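Local coordinates for glutathione S-transferase 2 (Onchocerca volvulus, PDB 1TU8), which catalyses the conjugation of glutathione to electrophilic compounds and appears to be central to the parasite's detoxification system, at residues A[2-7]-A[29-34]; A[8-13]-A[199-204]; A[17-22]-A[189-194]. All blocks are in the same frame, centred on the assembly; numbering follows the deposited sequence.

Along the chain the segments come in the order 2-7, 8-13, 17-22, 29-34, 189-194, 199-204, with contact 3 nested inside the loop closed by contact 2. Contact 1 pairs two parallel strands of the thioredoxin-like N-terminal domain; helix 15-23 between them supplies one side of contact 3, and the loop leading into it one side of contact 2. Contacts 2 and 3 fasten helix 186-197 and the tail after it to the domain that holds the ligand. The three centres lie about 13 to 14 Å from one another. R18 joins all three, with D30 as its salt-bridge partner in contact 1 and the I10 carbonyl as its acceptor in contact 2. Contacts 1 and 2 touch the bound S-hexylglutathione.

Contact 1 of 3, residues A[2-7]-A[29-34]; sequences SYKLTY and IDDRIA. With GTX (S-hexylglutathione), chain E.
T6 and D31 lie side by side on one face of the sheet, and the T6 hydroxyl OG1 donates to D31 OD1 at 2.7 Å; D31 OD1 accepts with its anti lone pair, the one away from the other oxygen. D31 CG stands anti to its own backbone N (chi1 -179°), which brings the carboxylate alongside the threonine, where T6 CG2 also packs against OD1. Beneath them the backbones of 3-7 and 29-33 run parallel, their axes 4.8 Å apart. I29 N donates to Y3 O, L5 N to I29 O, D31 N to L5 O, Y7 N to D31 O and I33 N to Y7 O.

The face carrying L5 and Y7 is the tight one: L5 packs on I17 and R18 of helix 15-23, and Y7 on R18. D30, on this face too, forms a salt bridge from OD1 to R32 NH1 at 3.0 Å, in the guanidinium plane but on the syn side of OD1 and tilted from the carboxylate plane; its OD2 makes a salt bridge with R18. A water sits within hydrogen-bonding distance of L5 O (2.8 Å) and D30 OD2 (2.7 Å). The other face is looser towards I29, an exposed residue: K4 CG and CD rest on D31 CB, CG at 3.7 Å, but the chain then bends and K4 NZ stops 4.5 Å from D31 OD1, too far for a salt bridge. K4 also makes a cation-pi contact with Y54.

At the far end Y7 OH, which is hydrogen-bonded to L13 N, lies 3.1 Å from the ligand sulfur SG2, itself at the ring edge. This is the beta-alpha-beta unit of the thioredoxin-like glutathione-binding domain, with the tyrosine beside the thiol position as in pi-class transferases.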
# COMPACT_ATOMS: atom_id res chain seq x y z
N SER A 2 -12.83 22.42 -7.95
CA SER A 2 -12.24 22.24 -6.61
C SER A 2 -11.33 20.99 -6.50
O SER A 2 -10.56 20.87 -5.54
CB SER A 2 -13.32 22.25 -5.50
OG SER A 2 -13.95 20.99 -5.36
N TYR A 3 -11.40 20.09 -7.48
CA TYR A 3 -10.50 18.92 -7.55
C TYR A 3 -9.66 18.93 -8.83
O TYR A 3 -10.20 19.18 -9.91
CB TYR A 3 -11.31 17.63 -7.54
CG TYR A 3 -12.03 17.36 -6.25
CD1 TYR A 3 -13.39 17.64 -6.13
CD2 TYR A 3 -11.37 16.82 -5.15
CE1 TYR A 3 -14.08 17.40 -4.93
CE2 TYR A 3 -12.05 16.57 -3.95
CZ TYR A 3 -13.40 16.86 -3.85
OH TYR A 3 -14.08 16.62 -2.67
N LYS A 4 -8.37 18.65 -8.71
CA LYS A 4 -7.50 18.38 -9.86
C LYS A 4 -6.68 17.11 -9.61
O LYS A 4 -5.98 17.01 -8.61
CB LYS A 4 -6.55 19.55 -10.14
CG LYS A 4 -5.54 19.28 -11.25
CD LYS A 4 -4.94 20.56 -11.84
CE LYS A 4 -3.84 21.14 -10.97
NZ LYS A 4 -3.33 22.44 -11.51
N LEU A 5 -6.77 16.16 -10.54
CA LEU A 5 -5.98 14.94 -10.46
C LEU A 5 -4.88 14.99 -11.50
O LEU A 5 -5.14 14.93 -12.70
CB LEU A 5 -6.85 13.72 -10.72
CG LEU A 5 -6.18 12.37 -10.48
CD1 LEU A 5 -5.86 12.20 -9.00
CD2 LEU A 5 -7.08 11.26 -10.98
N THR A 6 -3.65 15.10 -11.02
CA THR A 6 -2.48 15.17 -11.88
C THR A 6 -1.83 13.80 -11.98
O THR A 6 -1.41 13.23 -10.97
CB THR A 6 -1.52 16.21 -11.31
OG1 THR A 6 -2.14 17.51 -11.35
CG2 THR A 6 -0.28 16.34 -12.17
N TYR A 7 -1.77 13.27 -13.19
CA TYR A 7 -1.09 12.01 -13.48
C TYR A 7 -0.64 12.00 -14.94
O TYR A 7 -0.90 12.93 -15.70
CB TYR A 7 -2.03 10.84 -13.20
CG TYR A 7 -1.36 9.47 -13.19
CD1 TYR A 7 -1.78 8.48 -14.07
CD2 TYR A 7 -0.34 9.17 -12.29
CE1 TYR A 7 -1.18 7.22 -14.06
CE2 TYR A 7 0.27 7.91 -12.29
CZ TYR A 7 -0.17 6.94 -13.18
OH TYR A 7 0.40 5.69 -13.19
N ILE A 29 -10.66 18.30 -12.58
CA ILE A 29 -9.77 18.54 -13.70
C ILE A 29 -8.91 17.30 -13.83
O ILE A 29 -8.14 16.99 -12.92
CB ILE A 29 -8.88 19.78 -13.46
CG1 ILE A 29 -9.73 21.04 -13.28
CG2 ILE A 29 -7.90 19.96 -14.62
CD1 ILE A 29 -8.98 22.18 -12.59
N ASP A 30 -9.09 16.57 -14.92
CA ASP A 30 -8.25 15.42 -15.24
C ASP A 30 -6.97 15.92 -15.93
O ASP A 30 -6.91 16.04 -17.15
CB ASP A 30 -9.01 14.45 -16.13
CG ASP A 30 -8.42 13.06 -16.11
OD1 ASP A 30 -8.87 12.23 -16.92
OD2 ASP A 30 -7.52 12.72 -15.32
N ASP A 31 -5.97 16.24 -15.11
CA ASP A 31 -4.72 16.89 -15.53
C ASP A 31 -3.70 15.85 -15.96
O ASP A 31 -2.91 15.36 -15.15
CB ASP A 31 -4.20 17.75 -14.36
CG ASP A 31 -2.91 18.50 -14.69
OD1 ASP A 31 -2.12 18.77 -13.75
OD2 ASP A 31 -2.63 18.89 -15.84
N ARG A 32 -3.76 15.50 -17.25
CA ARG A 32 -2.96 14.43 -17.82
C ARG A 32 -1.73 15.05 -18.46
O ARG A 32 -1.84 15.73 -19.49
CB ARG A 32 -3.78 13.67 -18.87
CG ARG A 32 -5.14 13.19 -18.36
CD ARG A 32 -6.07 12.70 -19.46
NE ARG A 32 -5.73 11.34 -19.86
CZ ARG A 32 -6.32 10.23 -19.39
NH1 ARG A 32 -7.30 10.29 -18.50
NH2 ARG A 32 -5.91 9.04 -19.83
N ILE A 33 -0.56 14.84 -17.86
CA ILE A 33 0.66 15.49 -18.33
C ILE A 33 1.47 14.61 -19.26
O ILE A 33 1.39 13.38 -19.20
CB ILE A 33 1.53 15.99 -17.14
CG1 ILE A 33 2.10 14.82 -16.32
CG2 ILE A 33 0.74 16.94 -16.25
CD1 ILE A 33 3.52 15.04 -15.88
N ALA A 34 2.23 15.25 -20.15
CA ALA A 34 3.16 14.54 -21.01
C ALA A 34 4.37 14.12 -20.18
O ALA A 34 4.76 14.83 -19.25
CB ALA A 34 3.59 15.43 -22.19
N1 GTX E . 3.24 4.32 -4.29
CA1 GTX E . 3.05 5.45 -5.19
C1 GTX E . 1.58 5.62 -5.42
O11 GTX E . 0.79 4.60 -5.26
O12 GTX E . 1.06 6.77 -5.77
CB1 GTX E . 3.79 5.16 -6.50
CG1 GTX E . 3.84 6.39 -7.41
CD1 GTX E . 4.57 6.09 -8.70
OE1 GTX E . 5.27 4.89 -8.86
N2 GTX E . 4.51 7.03 -9.65
CA2 GTX E . 5.16 6.93 -10.95
C2 GTX E . 5.94 8.18 -11.25
O2 GTX E . 5.47 9.43 -10.81
CB2 GTX E . 4.09 6.77 -12.02
SG2 GTX E . 3.13 5.26 -11.77
C1S GTX E . 4.22 4.22 -12.78
C2S GTX E . 3.78 4.13 -14.24
C3S GTX E . 4.15 5.38 -15.03
C4S GTX E . 4.38 5.13 -16.51
C5S GTX E . 4.72 6.44 -17.22
C6S GTX E . 6.12 6.93 -16.87
N3 GTX E . 7.07 8.03 -11.92
CA3 GTX E . 7.75 9.18 -12.51
C3 GTX E . 9.07 9.44 -11.84
O31 GTX E . 9.85 10.39 -12.30
O32 GTX E . 9.46 8.74 -10.80
O HOH W 1 -4.90 12.91 -14.62

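Contact 2 of 3, residues A[8-13]-A[199-204]; sequences FSIRGL and KVPVNG. With GTX (S-hexylglutathione), chain E.
The R11 guanidinium has V202 CG2 over one face and a water at its edge, in plane; that water accepts from R11 NH1 at 3.0 Å and donates to V200 O, tying the arginine to the tail. The F8 ring, outside the tail contact, turns one face to C5S of the ligand's hexyl chain and has ligand O2 in plane at its edge. Two backbone bonds join the segments: R11 N to P201 O and G12 N to V202 O, both 3.0 Å. I10 packs along the tail from P201 to G204. Its CG1 sits between backbone N and carbonyl carbon (chi1 68°), which sends CD1 to 3.7 Å from G204 N and 3.8 Å from ligand C4S, while CG2 meets N203 O at 3.6 Å and, more loosely, P201 CG. The R11 and V200 side chains cross obliquely, R11 CG to V200 CG1 at 4.0 Å. I10 and G204 thus help line the site of the S-hexyl group, probably the place of the electrophilic substrate.

R11 NH2 forms salt bridges with D159 and E156 of helix 149-164, against which V202 also packs. V202 and N203 press on helix 81-107, and V200 touches R32 of strand 29-33, so the tail is wedged between the C-terminal helices and the loop ahead of helix 15-23.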
# COMPACT_ATOMS: atom_id res chain seq x y z
N PHE A 8 0.05 10.93 -15.32
CA PHE A 8 0.43 10.71 -16.71
C PHE A 8 -0.80 10.36 -17.54
O PHE A 8 -1.87 10.07 -17.01
CB PHE A 8 1.51 9.62 -16.78
CG PHE A 8 2.78 10.03 -16.11
CD1 PHE A 8 3.08 9.60 -14.82
CD2 PHE A 8 3.64 10.93 -16.73
CE1 PHE A 8 4.24 10.02 -14.18
CE2 PHE A 8 4.80 11.34 -16.10
CZ PHE A 8 5.10 10.89 -14.82
N SER A 9 -0.63 10.42 -18.86
CA SER A 9 -1.74 10.23 -19.80
C SER A 9 -1.92 8.74 -20.09
O SER A 9 -1.85 8.29 -21.23
CB SER A 9 -1.49 11.05 -21.08
OG SER A 9 -2.72 11.43 -21.68
N ILE A 10 -2.11 7.98 -19.01
CA ILE A 10 -2.35 6.54 -19.05
C ILE A 10 -3.36 6.21 -17.95
O ILE A 10 -3.69 7.05 -17.12
CB ILE A 10 -1.04 5.76 -18.81
CG1 ILE A 10 -0.55 5.94 -17.36
CG2 ILE A 10 0.06 6.21 -19.78
CD1 ILE A 10 0.62 5.04 -17.00
N ARG A 11 -3.83 4.97 -17.91
CA ARG A 11 -4.70 4.52 -16.82
C ARG A 11 -3.88 4.35 -15.54
O ARG A 11 -4.08 5.11 -14.59
CB ARG A 11 -5.44 3.26 -17.21
CG ARG A 11 -6.53 3.55 -18.25
CD ARG A 11 -6.99 2.36 -19.08
NE ARG A 11 -7.73 1.38 -18.28
CZ ARG A 11 -8.52 0.44 -18.78
NH1 ARG A 11 -8.72 0.33 -20.09
NH2 ARG A 11 -9.15 -0.40 -17.97
N GLY A 12 -2.99 3.37 -15.52
CA GLY A 12 -2.01 3.20 -14.45
C GLY A 12 -2.62 3.24 -13.05
O GLY A 12 -3.73 2.74 -12.83
N LEU A 13 -1.91 3.91 -12.14
CA LEU A 13 -2.30 4.01 -10.74
C LEU A 13 -3.46 4.98 -10.49
O LEU A 13 -4.09 4.93 -9.43
CB LEU A 13 -1.11 4.50 -9.91
CG LEU A 13 0.11 3.59 -9.77
CD1 LEU A 13 1.15 4.27 -8.89
CD2 LEU A 13 -0.30 2.25 -9.18
N LYS A 199 -8.54 5.10 -27.22
CA LYS A 199 -7.35 4.24 -27.16
C LYS A 199 -6.38 4.69 -26.07
O LYS A 199 -5.16 4.68 -26.26
CB LYS A 199 -6.62 4.18 -28.52
CG LYS A 199 -7.54 4.04 -29.74
CD LYS A 199 -8.52 2.89 -29.59
CE LYS A 199 -8.81 2.20 -30.93
NZ LYS A 199 -7.85 1.07 -31.18
N VAL A 200 -6.92 5.09 -24.93
CA VAL A 200 -6.08 5.48 -23.81
C VAL A 200 -5.25 4.25 -23.44
O VAL A 200 -5.80 3.17 -23.28
CB VAL A 200 -6.94 5.96 -22.62
CG1 VAL A 200 -6.12 6.06 -21.33
CG2 VAL A 200 -7.60 7.30 -22.95
N PRO A 201 -3.93 4.39 -23.36
CA PRO A 201 -3.08 3.25 -22.98
C PRO A 201 -3.23 2.91 -21.51
O PRO A 201 -3.44 3.80 -20.69
CB PRO A 201 -1.67 3.75 -23.29
CG PRO A 201 -1.75 5.21 -23.23
CD PRO A 201 -3.14 5.60 -23.62
N VAL A 202 -3.10 1.63 -21.19
CA VAL A 202 -3.17 1.16 -19.81
C VAL A 202 -1.90 1.58 -19.08
O VAL A 202 -1.94 2.02 -17.93
CB VAL A 202 -3.36 -0.38 -19.75
CG1 VAL A 202 -3.36 -0.88 -18.31
CG2 VAL A 202 -4.64 -0.79 -20.46
N ASN A 203 -0.78 1.47 -19.79
CA ASN A 203 0.56 1.62 -19.22
C ASN A 203 1.41 2.61 -20.01
O ASN A 203 1.04 3.05 -21.10
CB ASN A 203 1.23 0.24 -19.17
CG ASN A 203 0.36 -0.80 -18.49
OD1 ASN A 203 -0.06 -1.79 -19.11
ND2 ASN A 203 0.05 -0.57 -17.23
N GLY A 204 2.56 2.98 -19.44
CA GLY A 204 3.39 4.04 -20.00
C GLY A 204 4.35 3.61 -21.10
O GLY A 204 4.98 4.46 -21.72
N1 GTX E . 3.24 4.32 -4.29
CA1 GTX E . 3.05 5.45 -5.19
C1 GTX E . 1.58 5.62 -5.42
O11 GTX E . 0.79 4.60 -5.26
O12 GTX E . 1.06 6.77 -5.77
CB1 GTX E . 3.79 5.16 -6.50
CG1 GTX E . 3.84 6.39 -7.41
CD1 GTX E . 4.57 6.09 -8.70
OE1 GTX E . 5.27 4.89 -8.86
N2 GTX E . 4.51 7.03 -9.65
CA2 GTX E . 5.16 6.93 -10.95
C2 GTX E . 5.94 8.18 -11.25
O2 GTX E . 5.47 9.43 -10.81
CB2 GTX E . 4.09 6.77 -12.02
SG2 GTX E . 3.13 5.26 -11.77
C1S GTX E . 4.22 4.22 -12.78
C2S GTX E . 3.78 4.13 -14.24
C3S GTX E . 4.15 5.38 -15.03
C4S GTX E . 4.38 5.13 -16.51
C5S GTX E . 4.72 6.44 -17.22
C6S GTX E . 6.12 6.93 -16.87
N3 GTX E . 7.07 8.03 -11.92
CA3 GTX E . 7.75 9.18 -12.51
C3 GTX E . 9.07 9.44 -11.84
O31 GTX E . 9.85 10.39 -12.30
O32 GTX E . 9.46 8.74 -10.80
O HOH W 2 -8.02 2.22 -22.34

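Contact 3 of 3, residues A[17-22]-A[189-194]; sequences IRLFLV and KEYCEK
Y191 lays its ring beneath V22, whose CG2 sits over one face, 4.1 Å from the centroid and 23° off the ring normal, as a CH-pi contact. V22 CG1 meets Y191 CB at 3.7 Å, so the valine fork grips the base of the tyrosine and the start of its ring together. With chi1 at 167° the Y191 ring swings away from its own backbone N, towards helix 15-23. L19 crosses the tyrosine at about a right angle: its CD2 touches Y191 CE1 at 3.9 Å and C192 SG at 4.0 Å. This is helix-helix packing between the thioredoxin-like N-terminal domain and the all-helical C-terminal domain of the glutathione transferase fold; the axes of the short helical segments 17-22 and 189-194 approach to 10.7 Å, with N-to-C directions 138° apart, a separation bridged chiefly by the tyrosine. Its hydroxyl rests against the aliphatic part of R18, 3.5 Å from CD, and is hydrogen-bonded to E15 OE2. The extended R18 runs on past it, the guanidinium inclined to the ring plane. There E15 OE1 takes R18 NH1 in a salt bridge, and the I10 and F8 carbonyls accept from NH1 and NH2.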
# COMPACT_ATOMS: atom_id res chain seq x y z
N ILE A 17 -8.99 6.01 -9.09
CA ILE A 17 -9.39 7.31 -8.56
C ILE A 17 -10.31 8.02 -9.56
O ILE A 17 -11.35 8.54 -9.19
CB ILE A 17 -8.15 8.17 -8.22
CG1 ILE A 17 -7.34 7.51 -7.09
CG2 ILE A 17 -8.58 9.56 -7.78
CD1 ILE A 17 -5.89 7.91 -7.07
N ARG A 18 -9.95 8.01 -10.83
CA ARG A 18 -10.81 8.57 -11.87
C ARG A 18 -12.18 7.90 -11.87
O ARG A 18 -13.20 8.58 -11.92
CB ARG A 18 -10.17 8.44 -13.26
CG ARG A 18 -8.82 9.20 -13.43
CD ARG A 18 -8.31 9.15 -14.87
NE ARG A 18 -7.04 9.87 -15.08
CZ ARG A 18 -5.88 9.32 -15.42
NH1 ARG A 18 -5.75 7.99 -15.54
NH2 ARG A 18 -4.81 10.09 -15.61
N LEU A 19 -12.19 6.57 -11.79
CA LEU A 19 -13.43 5.80 -11.78
C LEU A 19 -14.32 6.18 -10.58
O LEU A 19 -15.52 6.38 -10.75
CB LEU A 19 -13.12 4.30 -11.76
CG LEU A 19 -12.46 3.73 -13.03
CD1 LEU A 19 -11.87 2.36 -12.78
CD2 LEU A 19 -13.46 3.69 -14.15
N PHE A 20 -13.73 6.29 -9.40
CA PHE A 20 -14.44 6.74 -8.18
C PHE A 20 -15.07 8.12 -8.42
O PHE A 20 -16.26 8.32 -8.16
CB PHE A 20 -13.45 6.81 -7.01
CG PHE A 20 -14.05 7.23 -5.69
CD1 PHE A 20 -14.17 6.32 -4.64
CD2 PHE A 20 -14.46 8.54 -5.46
CE1 PHE A 20 -14.69 6.71 -3.41
CE2 PHE A 20 -15.00 8.92 -4.23
CZ PHE A 20 -15.11 8.01 -3.21
N LEU A 21 -14.28 9.07 -8.92
CA LEU A 21 -14.77 10.44 -9.10
C LEU A 21 -15.90 10.49 -10.12
O LEU A 21 -16.96 11.08 -9.85
CB LEU A 21 -13.63 11.36 -9.52
CG LEU A 21 -12.54 11.55 -8.46
CD1 LEU A 21 -11.30 12.15 -9.08
CD2 LEU A 21 -13.05 12.39 -7.28
N VAL A 22 -15.70 9.86 -11.27
CA VAL A 22 -16.68 9.85 -12.34
C VAL A 22 -18.01 9.22 -11.87
O VAL A 22 -19.09 9.80 -12.05
CB VAL A 22 -16.14 9.08 -13.58
CG1 VAL A 22 -17.24 8.78 -14.57
CG2 VAL A 22 -15.01 9.88 -14.27
N LYS A 189 -20.01 3.22 -17.61
CA LYS A 189 -20.20 2.74 -18.97
C LYS A 189 -19.84 3.81 -19.98
O LYS A 189 -19.09 3.56 -20.92
CB LYS A 189 -21.66 2.35 -19.13
CG LYS A 189 -22.08 1.79 -20.49
CD LYS A 189 -23.57 1.40 -20.46
CE LYS A 189 -24.03 0.93 -19.07
NZ LYS A 189 -25.40 0.33 -19.00
N GLU A 190 -20.37 5.01 -19.78
CA GLU A 190 -20.12 6.16 -20.64
C GLU A 190 -18.64 6.55 -20.63
O GLU A 190 -18.02 6.72 -21.69
CB GLU A 190 -20.97 7.33 -20.13
CG GLU A 190 -20.86 8.62 -20.93
CD GLU A 190 -21.88 9.63 -20.49
OE1 GLU A 190 -21.82 10.06 -19.31
OE2 GLU A 190 -22.76 9.98 -21.30
N TYR A 191 -18.07 6.67 -19.44
CA TYR A 191 -16.68 7.09 -19.29
C TYR A 191 -15.72 6.08 -19.90
O TYR A 191 -14.79 6.46 -20.61
CB TYR A 191 -16.33 7.28 -17.81
CG TYR A 191 -14.85 7.41 -17.55
CD1 TYR A 191 -14.12 6.33 -17.08
CD2 TYR A 191 -14.18 8.62 -17.76
CE1 TYR A 191 -12.77 6.43 -16.84
CE2 TYR A 191 -12.82 8.74 -17.52
CZ TYR A 191 -12.13 7.63 -17.05
OH TYR A 191 -10.79 7.70 -16.81
N CYS A 192 -15.94 4.80 -19.62
CA CYS A 192 -15.03 3.74 -20.07
C CYS A 192 -15.07 3.56 -21.60
O CYS A 192 -14.05 3.31 -22.22
CB CYS A 192 -15.36 2.41 -19.40
SG CYS A 192 -14.94 2.34 -17.63
N GLU A 193 -16.26 3.69 -22.18
CA GLU A 193 -16.41 3.56 -23.64
C GLU A 193 -15.74 4.71 -24.40
O GLU A 193 -15.13 4.49 -25.44
CB GLU A 193 -17.88 3.40 -24.01
CG GLU A 193 -18.39 2.00 -23.68
CD GLU A 193 -19.87 1.81 -23.95
OE1 GLU A 193 -20.37 0.72 -23.61
OE2 GLU A 193 -20.53 2.72 -24.49
N LYS A 194 -15.84 5.93 -23.87
CA LYS A 194 -15.13 7.09 -24.43
C LYS A 194 -13.61 6.93 -24.31
O LYS A 194 -12.86 7.23 -25.23
CB LYS A 194 -15.57 8.38 -23.74
CG LYS A 194 -16.85 8.99 -24.26
CD LYS A 194 -17.53 9.89 -23.21
CE LYS A 194 -18.67 10.75 -23.80
NZ LYS A 194 -20.02 10.08 -23.76